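Local structure of cDNA FLJ56608, highly similar to Homo sapiens chloride channel, calcium activated, family member 1 (CLCA1), mRNA (Homo sapiens, 6PYO) at residues T85-G90 and G115-I120. The protein may be involved in calcium-activated chloride conductance and in regulating mucus production by goblet cells, this chain being its von Willebrand factor type A (VWA) domain. Residues are numbered along the deposited sequence; the frame is centred on the assembly and turned at random.
With CA (calcium ion), chain C.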
loop_
_atom_site.group_PDB
_atom_site.type_symbol
_atom_site.label_atom_id
_atom_site.label_comp_id
_atom_site.label_asym_id
_atom_site.label_seq_id
_atom_site.Cartn_x
_atom_site.Cartn_y
_atom_site.Cartn_z
ATOM N N THR A 85 -12.935 -1.853 -7.583
ATOM C CA THR A 85 -11.585 -1.333 -7.525
ATOM C C THR A 85 -11.623 0.171 -7.305
ATOM O O THR A 85 -12.248 0.892 -8.084
ATOM C CB THR A 85 -10.828 -1.635 -8.800
ATOM O OG1 THR A 85 -10.800 -3.051 -9.019
ATOM C CG2 THR A 85 -9.374 -1.130 -8.654
ATOM N N SER A 86 -10.926 0.647 -6.254
ATOM C CA SER A 86 -10.660 2.081 -6.112
ATOM C C SER A 86 -9.288 2.261 -5.438
ATOM O O SER A 86 -9.176 2.290 -4.210
ATOM C CB SER A 86 -11.769 2.778 -5.339
ATOM O OG SER A 86 -11.465 4.151 -5.167
ATOM N N ILE A 87 -8.251 2.405 -6.267
ATOM C CA ILE A 87 -6.927 2.718 -5.733
ATOM C C ILE A 87 -7.009 3.963 -4.870
ATOM O O ILE A 87 -6.429 4.028 -3.777
ATOM C CB ILE A 87 -5.899 2.867 -6.869
ATOM C CG1 ILE A 87 -5.608 1.474 -7.427
ATOM C CG2 ILE A 87 -4.651 3.565 -6.332
ATOM C CD1 ILE A 87 -4.660 1.437 -8.585
ATOM N N CYS A 88 -7.761 4.966 -5.331
ATOM C CA CYS A 88 -7.789 6.241 -4.632
ATOM C C CYS A 88 -8.395 6.106 -3.254
ATOM O O CYS A 88 -7.920 6.749 -2.310
ATOM C CB CYS A 88 -8.527 7.301 -5.459
ATOM S SG CYS A 88 -7.491 7.954 -6.828
ATOM N N SER A 89 -9.434 5.263 -3.097
ATOM C CA SER A 89 -9.958 5.020 -1.754
ATOM C C SER A 89 -8.886 4.442 -0.838
ATOM O O SER A 89 -8.848 4.750 0.360
ATOM C CB SER A 89 -11.143 4.037 -1.768
ATOM O OG SER A 89 -12.104 4.401 -2.731
ATOM N N GLY A 90 -8.086 3.503 -1.367
ATOM C CA GLY A 90 -7.047 2.898 -0.566
ATOM C C GLY A 90 -5.979 3.900 -0.162
ATOM O O GLY A 90 -5.530 3.903 0.983
ATOM N N GLY A 115 -3.433 -2.808 -10.925
ATOM C CA GLY A 115 -3.466 -1.541 -11.622
ATOM C C GLY A 115 -4.619 -1.332 -12.577
ATOM O O GLY A 115 -4.642 -0.316 -13.277
ATOM N N GLU A 116 -5.610 -2.219 -12.584
ATOM C CA GLU A 116 -6.740 -2.137 -13.508
ATOM C C GLU A 116 -7.787 -1.196 -12.924
ATOM O O GLU A 116 -8.836 -1.605 -12.424
ATOM C CB GLU A 116 -7.282 -3.531 -13.764
ATOM C CG GLU A 116 -6.260 -4.355 -14.480
ATOM C CD GLU A 116 -6.616 -5.804 -14.606
ATOM O OE1 GLU A 116 -7.728 -6.160 -14.175
ATOM O OE2 GLU A 116 -5.780 -6.584 -15.143
ATOM N N ASP A 117 -7.479 0.100 -13.009
ATOM C CA ASP A 117 -8.280 1.171 -12.425
ATOM C C ASP A 117 -8.045 2.423 -13.257
ATOM O O ASP A 117 -6.898 2.869 -13.385
ATOM C CB ASP A 117 -7.875 1.403 -10.975
ATOM C CG ASP A 117 -8.698 2.478 -10.296
ATOM O OD1 ASP A 117 -9.555 3.143 -10.944
ATOM O OD2 ASP A 117 -8.473 2.656 -9.079
ATOM N N ASN A 118 -9.113 2.984 -13.833
ATOM C CA ASN A 118 -9.002 4.141 -14.720
ATOM C C ASN A 118 -9.449 5.433 -14.040
ATOM O O ASN A 118 -9.678 6.449 -14.704
ATOM C CB ASN A 118 -9.792 3.893 -16.018
ATOM C CG ASN A 118 -11.283 3.680 -15.783
ATOM O OD1 ASN A 118 -11.713 3.330 -14.686
ATOM N ND2 ASN A 118 -12.079 3.881 -16.828
ATOM N N THR A 119 -9.574 5.412 -12.720
ATOM C CA THR A 119 -9.969 6.590 -11.965
ATOM C C THR A 119 -8.847 7.126 -11.081
ATOM O O THR A 119 -9.117 7.946 -10.194
ATOM C CB THR A 119 -11.186 6.275 -11.100
ATOM O OG1 THR A 119 -10.768 5.649 -9.879
ATOM C CG2 THR A 119 -12.145 5.335 -11.845
ATOM N N ILE A 120 -7.605 6.706 -11.318
ATOM C CA ILE A 120 -6.514 7.036 -10.389
ATOM C C ILE A 120 -6.270 8.538 -10.349
ATOM O O ILE A 120 -6.057 9.110 -9.272
ATOM C CB ILE A 120 -5.228 6.271 -10.745
ATOM C CG1 ILE A 120 -5.464 4.757 -10.715
ATOM C CG2 ILE A 120 -4.112 6.646 -9.764
ATOM C CD1 ILE A 120 -4.312 3.919 -11.239
HETATM CA CA CA C . -9.593 -4.673 -9.755
HETATM O O HOH W 1 -9.056 4.949 -7.819
HETATM O O HOH W 2 -10.038 -3.834 -11.963
HETATM O O HOH W 3 -7.423 -3.788 -9.434
#
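D117 reaches across to the first turn of helix 87-99 and accepts a hydrogen bond from the backbone N of I87, whose N sits 2.8 Å from D117 OD2 at an N-H...O angle of 162°. The trans chi1 of D117 (-178°) carries its carboxylate toward the helix start, and the I87 N-H meets OD2 nearly end-on. A water joins the same group: it donates to D117 OD2 and T119 OG1 and accepts from C88 N, 2.8 Å away. The other oxygen is held within the loop, where T119 OG1 uses the syn lone pair of OD1 while T119 N comes from above the carboxylate plane, closing an Asx turn. Replacing D117 by an alanine is likely to leave the I87 N-H without its acceptor, the bridging water without one of its two, and both T119 donors without OD1. Beside the polar link, I87 CD1 packs 3.7 Å from I120 CD1, an apolar patch extended by L150 of helix 145-152. C88 SG lies 3.1 Å from I120 O and forms a disulfide with C123. T85 CG2 lies 3.7 Å from D117 CB, the two side chains running in opposite senses, while T85 OG1 binds the calcium ion together with S16 and S18, consistent with the metal-ion-dependent adhesion site of VWA domains. Calcium, through T85 OG1 and a water on E116 O, thus ties loop to loop; the D117 carboxylate illustrates how a neighbouring loop can bind first-turn N-H groups, and its negative charge would be expected to stabilise the helix dipole.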